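Side-chain contacts in DUF6836 domain-containing protein (Clostridium leptum, PDB 4PW1), which is of unknown function, an orphan protein whose nine-stranded antiparallel beta-sheet is surrounded by alpha-helices: residues Q39-E44 with D79-K84; S48-S53 with I71-S76; N52-L57 with Y96-A101. One frame throughout, in Å; residues are numbered along the deposited sequence.

Contact 1: Q39-E44 with D79-K84; sequences QELFEE and DLRFLK
Glu43 OE1 accepts a 2.7 Å hydrogen bond from Arg81 NE, the shorter of two bonds that join the pair as a salt bridge. The second runs from Arg81 NH2 to Glu43 OE2 at 3.0 Å. Arg81 thus grips the carboxylate side-on, through NE and one terminal nitrogen, each nitrogen serving a different oxygen. Both oxygens offer their syn lone pairs, and the carboxylate and guanidinium planes lie 20° apart, so the two flat groups meet edge to edge and nearly coplanar. The NE bond is the straighter, with an N-H...O angle of 165°. A third bond, within 79-84, joins Arg81 NH1 to Asp79 OD1 at 3.1 Å, again in the guanidinium plane. One arginine is therefore held flat between two acids, and its rotation about the last torsion is fixed from two directions; the two carboxylates probably favour its charged form.

Asp79 and Leu80 both face Ser76, a G1 beta bulge at the turn from strand 74-76 into strand 80-89, and Asp79 is the residue just before that second strand. Glu43 is the N-cap residue of helix 44-58, a short loop after strand 39-40, the outermost strand within this chain. Strand 74-76 lies between strands 39-40 and 80-89 in the sheet, and its Tyr75 touches both Leu41 and Arg81.

The arginine chain is extended from CG to NE, which carries the guanidinium out to the glutamate, and the two side chains cross at about a right angle. Leu41 makes only a distant, marginal methyl-to-guanidinium approach, its CD2 lying 4.5 Å from Arg81 NH2. A glycerol, probably from the crystallisation liquor, lies near the arginine side chain.

Contact 2: S48-S53 with I71-S76; sequences SFAANS and IKFRYS
Ala50 points its methyl at the rim of the Phe73 ring: CB lies in the ring plane, 3.7 Å from CE1, so the aromatic meets the helix edge-on and presents neither face to this alanine. The ring is directed there by a CG that stands anti to the carbonyl carbon (chi1 -80°). Ile71, two residues earlier, approaches the same helix with both of its branches. Its CG2 methyl lies 4.0 Å from Ala50 CB, while the longer branch, with CD1 anti to CA (chi2 170°), reaches on to Ala51. There CD1 comes within 3.6 Å of the backbone N of Ala51 and 4.0 Å of its CB. Ile71 and Phe73 both press on the Ala50 methyl, from directions less than a right angle apart, and the isoleucine's two arms divide neighbouring alanines between them.

The pair of small residues probably lets helix 44-58 lie close to the segment leading into strand 74-76, the nearest CA atoms being those of Ala50 and Ile71. Met86 and Leu83 of strand 80-89 flank Ile71 and Phe73 in turn, placing the contact where helix meets sheet.

Two polar side chains, Ser53 and Asn52, bond back to carbonyls of the same helix. Ser53 OG gives a 2.8 Å bond to Phe49 O, which also accepts from Ser53 N, the two donors arriving on opposite faces of the carbonyl plane. Asn52 ND2 and Asn52 N share Ser48 O in the same manner. With no hydrogen bond across the interface and every touching residue buried, the segments are held by shape and by exclusion of water rather than by directed bonds.

Contact 3: N52-L57 with Y96-A101; sequences NSVRIL and YLVNMA
Val54 and Val98 supply the purely apolar part of the contact: Val54 CG2 and Val98 CG1 meet methyl to methyl at 4.2 Å, a loose touch between helix 44-58 and strand 95-103. Leu88 and Met86 of the neighbouring strand 80-89 pack on Val54 and Val98 respectively.

The second kind of packing sets a selenoether chain against a small polar residue. Selenomethionine Met100 lies against Ser53, its CE methyl 4.0 Å from both Ser53 CB and Ser53 OG, and its SE 4.2 Å from CB. The chain runs straight out to SE (chi2 -176°) and then bends at the last torsion (chi3 50°), turning the methyl alongside the serine. Ser53 OG makes its hydrogen bond to Phe49 O, one helical turn back, and its approach to CE is only van der Waals.

Within the helix, Arg55 NH2 meets Asn52 OD1 at 3.2 Å from well above the carbonyl plane; it also forms a salt bridge with Asp64, beyond the helix. Since no polar bond crosses between helix and strand, this helix-on-sheet packing depends on dispersion and burial, with the serine hydroxyl's demand already met by the Phe49 carbonyl of the same helix.

In the fold
Contact 1 lies at the surface near the sheet's edge, whereas contacts 2 and 3 are buried, contact 3 nearest the centre of the chain. All three involve helix 44-58: contact 1 takes its N-cap, contact 2 its middle and contact 3 the following turn, with Asn52 and Ser53 common to the last two. Contact 1 reaches strand 80-89, contact 2 the segment leading into strand 74-76, and contact 3 strand 95-103. Contacts 1 and 2 are joined by backbone bonding, Gln39 with Tyr75 and Phe82 with Arg74, while Met100 packs on Ala50 to join contacts 2 and 3. Chemistry follows depth: charged groups pair outside, and alanine, aliphatic, aromatic and selenomethionine side chains pack within.

Contact 1: Q39-E44 with D79-K84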
loop_
_atom_site.group_PDB
_atom_site.type_symbol
_atom_site.label_atom_id
_atom_site.label_comp_id
_atom_site.label_asym_id
_atom_site.label_seq_id
_atom_site.Cartn_x
_atom_site.Cartn_y
_atom_site.Cartn_z
ATOM N N GLN B 39 -19.985 -1.392 12.639
ATOM C CA GLN B 39 -21.092 -0.829 13.400
ATOM C C GLN B 39 -20.627 -0.413 14.791
ATOM O O GLN B 39 -19.910 -1.170 15.475
ATOM C CB GLN B 39 -22.204 -1.880 13.547
ATOM C CG GLN B 39 -22.760 -2.357 12.244
ATOM C CD GLN B 39 -23.668 -1.331 11.589
ATOM O OE1 GLN B 39 -24.520 -0.747 12.208
ATOM N NE2 GLN B 39 -23.489 -1.149 10.292
ATOM N N GLU B 40 -20.970 0.805 15.179
ATOM C CA GLU B 40 -20.574 1.316 16.474
ATOM C C GLU B 40 -21.041 0.382 17.566
ATOM O O GLU B 40 -22.225 0.015 17.619
ATOM C CB GLU B 40 -21.230 2.672 16.778
ATOM C CG GLU B 40 -20.597 3.837 16.100
ATOM C CD GLU B 40 -21.026 5.170 16.717
ATOM O OE1 GLU B 40 -21.639 5.208 17.816
ATOM O OE2 GLU B 40 -20.705 6.188 16.099
ATOM N N LEU B 41 -20.125 0.068 18.449
ATOM C CA LEU B 41 -20.381 -0.841 19.545
ATOM C C LEU B 41 -19.503 -0.372 20.709
ATOM O O LEU B 41 -18.264 -0.398 20.601
ATOM C CB LEU B 41 -19.957 -2.261 19.152
ATOM C CG LEU B 41 -20.026 -3.355 20.247
ATOM C CD1 LEU B 41 -21.463 -3.594 20.687
ATOM C CD2 LEU B 41 -19.437 -4.667 19.759
ATOM N N PHE B 42 -20.134 -0.024 21.824
ATOM C CA PHE B 42 -19.456 0.480 23.023
ATOM C C PHE B 42 -19.154 -0.696 23.930
ATOM O O PHE B 42 -20.056 -1.364 24.350
ATOM C CB PHE B 42 -20.345 1.473 23.822
ATOM C CG PHE B 42 -19.696 1.940 25.110
ATOM C CD1 PHE B 42 -18.789 2.950 25.080
ATOM C CD2 PHE B 42 -19.983 1.339 26.348
ATOM C CE1 PHE B 42 -18.149 3.397 26.224
ATOM C CE2 PHE B 42 -19.341 1.792 27.507
ATOM C CZ PHE B 42 -18.396 2.800 27.426
ATOM N N GLU B 43 -17.882 -0.903 24.258
ATOM C CA GLU B 43 -17.454 -1.891 25.223
ATOM C C GLU B 43 -16.457 -1.196 26.128
ATOM O O GLU B 43 -15.358 -0.792 25.701
ATOM C CB GLU B 43 -16.771 -3.062 24.497
ATOM C CG GLU B 43 -17.723 -3.868 23.630
ATOM C CD GLU B 43 -16.997 -4.702 22.565
ATOM O OE1 GLU B 43 -16.248 -4.142 21.729
ATOM O OE2 GLU B 43 -17.136 -5.922 22.613
ATOM N N GLU B 44 -16.801 -1.100 27.401
ATOM C CA GLU B 44 -16.070 -0.232 28.327
ATOM C C GLU B 44 -14.604 -0.565 28.520
ATOM O O GLU B 44 -13.771 0.342 28.634
ATOM C CB GLU B 44 -16.768 -0.145 29.699
ATOM C CG GLU B 44 -16.350 1.090 30.475
ATOM C CD GLU B 44 -15.047 0.864 31.250
ATOM O OE1 GLU B 44 -14.768 -0.303 31.531
ATOM O OE2 GLU B 44 -14.284 1.811 31.527
ATOM N N ASP B 79 -14.405 -10.040 13.546
ATOM C CA ASP B 79 -13.803 -9.959 14.893
ATOM C C ASP B 79 -12.684 -8.918 14.970
ATOM O O ASP B 79 -11.555 -9.183 15.399
ATOM C CB ASP B 79 -13.359 -11.326 15.431
ATOM C CG ASP B 79 -13.489 -11.435 16.966
ATOM O OD1 ASP B 79 -14.091 -10.557 17.662
ATOM O OD2 ASP B 79 -12.967 -12.442 17.481
ATOM N N LEU B 80 -13.019 -7.712 14.531
ATOM C CA LEU B 80 -12.106 -6.585 14.545
ATOM C C LEU B 80 -12.881 -5.461 15.155
ATOM O O LEU B 80 -14.097 -5.369 14.973
ATOM C CB LEU B 80 -11.685 -6.210 13.103
ATOM C CG LEU B 80 -10.980 -7.330 12.335
ATOM C CD1 LEU B 80 -10.827 -6.978 10.853
ATOM C CD2 LEU B 80 -9.630 -7.607 12.935
ATOM N N ARG B 81 -12.172 -4.587 15.836
ATOM C CA ARG B 81 -12.721 -3.332 16.294
ATOM C C ARG B 81 -11.824 -2.194 15.788
ATOM O O ARG B 81 -10.614 -2.219 15.993
ATOM C CB ARG B 81 -12.781 -3.372 17.828
ATOM C CG ARG B 81 -13.901 -4.331 18.275
ATOM C CD ARG B 81 -13.616 -4.960 19.595
ATOM N NE ARG B 81 -14.761 -5.741 20.078
ATOM C CZ ARG B 81 -15.006 -7.009 19.776
ATOM N NH1 ARG B 81 -14.266 -7.685 18.892
ATOM N NH2 ARG B 81 -16.085 -7.578 20.285
ATOM N N PHE B 82 -12.427 -1.207 15.138
ATOM C CA PHE B 82 -11.720 -0.097 14.573
ATOM C C PHE B 82 -12.139 1.209 15.207
ATOM O O PHE B 82 -13.325 1.510 15.309
ATOM C CB PHE B 82 -12.036 0.046 13.090
ATOM C CG PHE B 82 -11.606 -1.097 12.228
ATOM C CD1 PHE B 82 -10.353 -1.116 11.649
ATOM C CD2 PHE B 82 -12.489 -2.136 11.929
ATOM C CE1 PHE B 82 -9.991 -2.140 10.814
ATOM C CE2 PHE B 82 -12.127 -3.142 11.063
ATOM C CZ PHE B 82 -10.873 -3.153 10.521
ATOM N N LEU B 83 -11.141 2.033 15.530
ATOM C CA LEU B 83 -11.341 3.459 15.830
ATOM C C LEU B 83 -10.666 4.251 14.748
ATOM O O LEU B 83 -9.424 4.285 14.667
ATOM C CB LEU B 83 -10.696 3.760 17.159
ATOM C CG LEU B 83 -10.838 5.195 17.617
ATOM C CD1 LEU B 83 -12.272 5.464 18.013
ATOM C CD2 LEU B 83 -9.907 5.434 18.798
ATOM N N LYS B 84 -11.462 4.855 13.886
ATOM C CA LYS B 84 -10.967 5.515 12.690
ATOM C C LYS B 84 -11.017 7.024 12.821
ATOM O O LYS B 84 -12.070 7.603 13.002
ATOM C CB LYS B 84 -11.782 5.129 11.470
ATOM C CG LYS B 84 -11.122 5.526 10.132
ATOM C CD LYS B 84 -12.130 5.301 9.011
ATOM C CE LYS B 84 -11.492 5.237 7.646
ATOM N NZ LYS B 84 -10.824 6.499 7.331
#

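Contact 2: S48-S53 with I71-S76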
loop_
_atom_site.group_PDB
_atom_site.type_symbol
_atom_site.label_atom_id
_atom_site.label_comp_id
_atom_site.label_asym_id
_atom_site.label_seq_id
_atom_site.Cartn_x
_atom_site.Cartn_y
_atom_site.Cartn_z
ATOM N N SER B 48 -11.567 2.041 27.931
ATOM C CA SER B 48 -10.581 2.332 28.930
ATOM C C SER B 48 -9.182 2.088 28.403
ATOM O O SER B 48 -8.288 2.923 28.568
ATOM C CB SER B 48 -10.855 1.435 30.162
ATOM O OG SER B 48 -9.812 1.642 31.038
ATOM N N PHE B 49 -8.976 0.941 27.755
ATOM C CA PHE B 49 -7.702 0.654 27.184
ATOM C C PHE B 49 -7.278 1.710 26.126
ATOM O O PHE B 49 -6.106 2.129 26.068
ATOM C CB PHE B 49 -7.707 -0.749 26.565
ATOM C CG PHE B 49 -6.426 -1.078 25.845
ATOM C CD1 PHE B 49 -5.335 -1.547 26.531
ATOM C CD2 PHE B 49 -6.325 -0.903 24.474
ATOM C CE1 PHE B 49 -4.140 -1.825 25.878
ATOM C CE2 PHE B 49 -5.129 -1.175 23.813
ATOM C CZ PHE B 49 -4.025 -1.630 24.513
ATOM N N ALA B 50 -8.207 2.121 25.279
ATOM C CA ALA B 50 -7.903 3.118 24.247
ATOM C C ALA B 50 -7.542 4.513 24.857
ATOM O O ALA B 50 -6.616 5.180 24.394
ATOM C CB ALA B 50 -9.078 3.253 23.299
ATOM N N ALA B 51 -8.316 4.967 25.835
ATOM C CA ALA B 51 -7.987 6.200 26.574
ATOM C C ALA B 51 -6.566 6.190 27.139
ATOM O O ALA B 51 -5.802 7.161 26.980
ATOM C CB ALA B 51 -8.966 6.435 27.704
ATOM N N ASN B 52 -6.195 5.088 27.785
ATOM C CA ASN B 52 -4.842 4.948 28.294
ATOM C C ASN B 52 -3.780 4.837 27.161
ATOM O O ASN B 52 -2.666 5.342 27.269
ATOM C CB ASN B 52 -4.802 3.757 29.210
ATOM C CG ASN B 52 -5.447 4.068 30.551
ATOM O OD1 ASN B 52 -4.877 4.779 31.346
ATOM N ND2 ASN B 52 -6.612 3.557 30.779
ATOM N N SER B 53 -4.130 4.170 26.083
ATOM C CA SER B 53 -3.223 4.109 24.911
ATOM C C SER B 53 -2.907 5.495 24.353
ATOM O O SER B 53 -1.739 5.820 24.071
ATOM C CB SER B 53 -3.831 3.247 23.829
ATOM O OG SER B 53 -3.964 1.898 24.280
ATOM N N ILE B 71 -14.339 8.267 22.053
ATOM C CA ILE B 71 -13.850 6.954 21.640
ATOM C C ILE B 71 -15.011 6.051 21.184
ATOM O O ILE B 71 -15.592 5.339 21.973
ATOM C CB ILE B 71 -13.079 6.295 22.784
ATOM C CG1 ILE B 71 -11.855 7.171 23.103
ATOM C CG2 ILE B 71 -12.623 4.898 22.412
ATOM C CD1 ILE B 71 -11.135 6.767 24.391
ATOM N N LYS B 72 -15.252 6.018 19.881
ATOM C CA LYS B 72 -16.340 5.261 19.293
ATOM C C LYS B 72 -15.859 4.173 18.342
ATOM O O LYS B 72 -15.733 4.363 17.101
ATOM C CB LYS B 72 -17.298 6.222 18.607
ATOM C CG LYS B 72 -17.998 7.154 19.596
ATOM C CD LYS B 72 -19.137 7.892 18.906
ATOM C CE LYS B 72 -18.617 9.114 18.180
ATOM N NZ LYS B 72 -18.280 10.206 19.137
ATOM N N PHE B 73 -15.563 3.021 18.929
ATOM C CA PHE B 73 -15.171 1.856 18.152
ATOM C C PHE B 73 -16.303 1.330 17.303
ATOM O O PHE B 73 -17.490 1.444 17.668
ATOM C CB PHE B 73 -14.606 0.746 19.039
ATOM C CG PHE B 73 -13.170 0.962 19.429
ATOM C CD1 PHE B 73 -12.831 1.713 20.535
ATOM C CD2 PHE B 73 -12.132 0.445 18.629
ATOM C CE1 PHE B 73 -11.495 1.904 20.885
ATOM C CE2 PHE B 73 -10.815 0.604 18.985
ATOM C CZ PHE B 73 -10.491 1.346 20.116
ATOM N N ARG B 74 -15.922 0.809 16.130
ATOM C CA ARG B 74 -16.847 0.186 15.194
ATOM C C ARG B 74 -16.436 -1.250 15.003
ATOM O O ARG B 74 -15.246 -1.552 14.812
ATOM C CB ARG B 74 -16.877 0.937 13.866
ATOM C CG ARG B 74 -17.391 2.355 14.019
ATOM C CD ARG B 74 -17.849 2.984 12.714
ATOM N NE ARG B 74 -16.724 3.225 11.841
ATOM C CZ ARG B 74 -16.196 4.418 11.571
ATOM N NH1 ARG B 74 -16.688 5.542 12.085
ATOM N NH2 ARG B 74 -15.160 4.484 10.751
ATOM N N TYR B 75 -17.424 -2.130 15.134
ATOM C CA TYR B 75 -17.231 -3.558 15.186
ATOM C C TYR B 75 -17.446 -4.172 13.832
ATOM O O TYR B 75 -18.407 -3.838 13.101
ATOM C CB TYR B 75 -18.247 -4.160 16.188
ATOM C CG TYR B 75 -18.317 -5.647 16.079
ATOM C CD1 TYR B 75 -17.356 -6.446 16.679
ATOM C CD2 TYR B 75 -19.296 -6.260 15.330
ATOM C CE1 TYR B 75 -17.389 -7.827 16.558
ATOM C CE2 TYR B 75 -19.323 -7.627 15.184
ATOM C CZ TYR B 75 -18.348 -8.407 15.810
ATOM O OH TYR B 75 -18.403 -9.757 15.686
ATOM N N SER B 76 -16.566 -5.099 13.509
ATOM C CA SER B 76 -16.660 -5.888 12.280
ATOM C C SER B 76 -16.910 -7.338 12.587
ATOM O O SER B 76 -16.261 -7.895 13.458
ATOM C CB SER B 76 -15.314 -5.828 11.533
ATOM O OG SER B 76 -15.199 -6.858 10.568
#

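Contact 3: N52-L57 with Y96-A101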
loop_
_atom_site.group_PDB
_atom_site.type_symbol
_atom_site.label_atom_id
_atom_site.label_comp_id
_atom_site.label_asym_id
_atom_site.label_seq_id
_atom_site.Cartn_x
_atom_site.Cartn_y
_atom_site.Cartn_z
ATOM N N ASN B 52 -6.195 5.088 27.785
ATOM C CA ASN B 52 -4.842 4.948 28.294
ATOM C C ASN B 52 -3.780 4.837 27.161
ATOM O O ASN B 52 -2.666 5.342 27.269
ATOM C CB ASN B 52 -4.802 3.757 29.210
ATOM C CG ASN B 52 -5.447 4.068 30.551
ATOM O OD1 ASN B 52 -4.877 4.779 31.346
ATOM N ND2 ASN B 52 -6.612 3.557 30.779
ATOM N N SER B 53 -4.130 4.170 26.083
ATOM C CA SER B 53 -3.223 4.109 24.911
ATOM C C SER B 53 -2.907 5.495 24.353
ATOM O O SER B 53 -1.739 5.820 24.071
ATOM C CB SER B 53 -3.831 3.247 23.829
ATOM O OG SER B 53 -3.964 1.898 24.280
ATOM N N VAL B 54 -3.931 6.334 24.231
ATOM C CA VAL B 54 -3.752 7.710 23.786
ATOM C C VAL B 54 -2.762 8.439 24.697
ATOM O O VAL B 54 -1.779 9.037 24.206
ATOM C CB VAL B 54 -5.087 8.477 23.714
ATOM C CG1 VAL B 54 -4.866 9.973 23.466
ATOM C CG2 VAL B 54 -6.010 7.871 22.649
ATOM N N ARG B 55 -2.965 8.379 26.016
ATOM C CA ARG B 55 -2.056 9.075 26.934
ATOM C C ARG B 55 -0.625 8.516 26.969
ATOM O O ARG B 55 0.344 9.275 27.021
ATOM C CB ARG B 55 -2.625 9.102 28.366
ATOM C CG ARG B 55 -3.841 10.006 28.554
ATOM C CD ARG B 55 -4.174 10.117 30.041
ATOM N NE ARG B 55 -4.774 8.871 30.504
ATOM C CZ ARG B 55 -6.077 8.611 30.482
ATOM N NH1 ARG B 55 -6.961 9.466 29.983
ATOM N NH2 ARG B 55 -6.510 7.444 30.894
ATOM N N ILE B 56 -0.489 7.202 26.973
ATOM C CA ILE B 56 0.817 6.574 27.211
ATOM C C ILE B 56 1.590 6.334 25.905
ATOM O O ILE B 56 2.792 6.592 25.839
ATOM C CB ILE B 56 0.628 5.280 28.000
ATOM C CG1 ILE B 56 0.125 5.612 29.413
ATOM C CG2 ILE B 56 1.909 4.496 28.043
ATOM C CD1 ILE B 56 -0.376 4.409 30.186
ATOM N N LEU B 57 0.927 5.842 24.868
ATOM C CA LEU B 57 1.612 5.672 23.564
ATOM C C LEU B 57 1.702 6.995 22.828
ATOM O O LEU B 57 2.736 7.310 22.231
ATOM C CB LEU B 57 0.922 4.633 22.661
ATOM C CG LEU B 57 0.730 3.241 23.263
ATOM C CD1 LEU B 57 0.119 2.276 22.268
ATOM C CD2 LEU B 57 2.051 2.684 23.769
ATOM N N TYR B 96 -4.713 16.309 16.356
ATOM C CA TYR B 96 -4.309 14.943 16.083
ATOM C C TYR B 96 -5.438 14.105 15.515
ATOM O O TYR B 96 -6.599 14.369 15.757
ATOM C CB TYR B 96 -3.860 14.283 17.366
ATOM C CG TYR B 96 -2.617 14.852 17.917
ATOM C CD1 TYR B 96 -2.670 15.934 18.776
ATOM C CD2 TYR B 96 -1.381 14.321 17.587
ATOM C CE1 TYR B 96 -1.530 16.480 19.300
ATOM C CE2 TYR B 96 -0.214 14.874 18.100
ATOM C CZ TYR B 96 -0.309 15.954 18.971
ATOM O OH TYR B 96 0.784 16.547 19.556
ATOM N N LEU B 97 -5.077 13.109 14.724
ATOM C CA LEU B 97 -5.970 11.997 14.413
ATOM C C LEU B 97 -5.376 10.780 15.094
ATOM O O LEU B 97 -4.173 10.501 14.967
ATOM C CB LEU B 97 -6.074 11.765 12.896
ATOM C CG LEU B 97 -6.819 12.826 12.095
ATOM C CD1 LEU B 97 -6.825 12.514 10.601
ATOM C CD2 LEU B 97 -8.255 13.009 12.615
ATOM N N VAL B 98 -6.217 10.089 15.835
ATOM C CA VAL B 98 -5.891 8.818 16.420
ATOM C C VAL B 98 -6.629 7.706 15.675
ATOM O O VAL B 98 -7.850 7.783 15.482
ATOM C CB VAL B 98 -6.321 8.740 17.867
ATOM C CG1 VAL B 98 -6.013 7.366 18.466
ATOM C CG2 VAL B 98 -5.660 9.830 18.662
ATOM N N ASN B 99 -5.886 6.673 15.312
ATOM C CA ASN B 99 -6.431 5.464 14.723
ATOM C C ASN B 99 -5.993 4.270 15.554
ATOM O O ASN B 99 -4.832 4.192 15.980
ATOM C CB ASN B 99 -5.954 5.307 13.284
ATOM C CG ASN B 99 -6.714 6.211 12.351
ATOM O OD1 ASN B 99 -7.804 5.871 11.904
ATOM N ND2 ASN B 99 -6.225 7.422 12.183
HETATM N N MSE B 100 -6.915 3.335 15.781
HETATM C CA MSE B 100 -6.592 2.125 16.491
HETATM C C MSE B 100 -7.385 0.986 16.004
HETATM O O MSE B 100 -8.448 1.154 15.446
HETATM C CB MSE B 100 -6.922 2.209 18.013
HETATM C CG MSE B 100 -6.209 3.349 18.649
HETATM SE SE MSE B 100 -6.548 3.372 20.669
HETATM C CE MSE B 100 -6.172 1.680 21.002
ATOM N N ALA B 101 -6.867 -0.210 16.229
ATOM C CA ALA B 101 -7.629 -1.415 15.926
ATOM C C ALA B 101 -7.219 -2.539 16.839
ATOM O O ALA B 101 -6.040 -2.670 17.191
ATOM C CB ALA B 101 -7.438 -1.843 14.500
#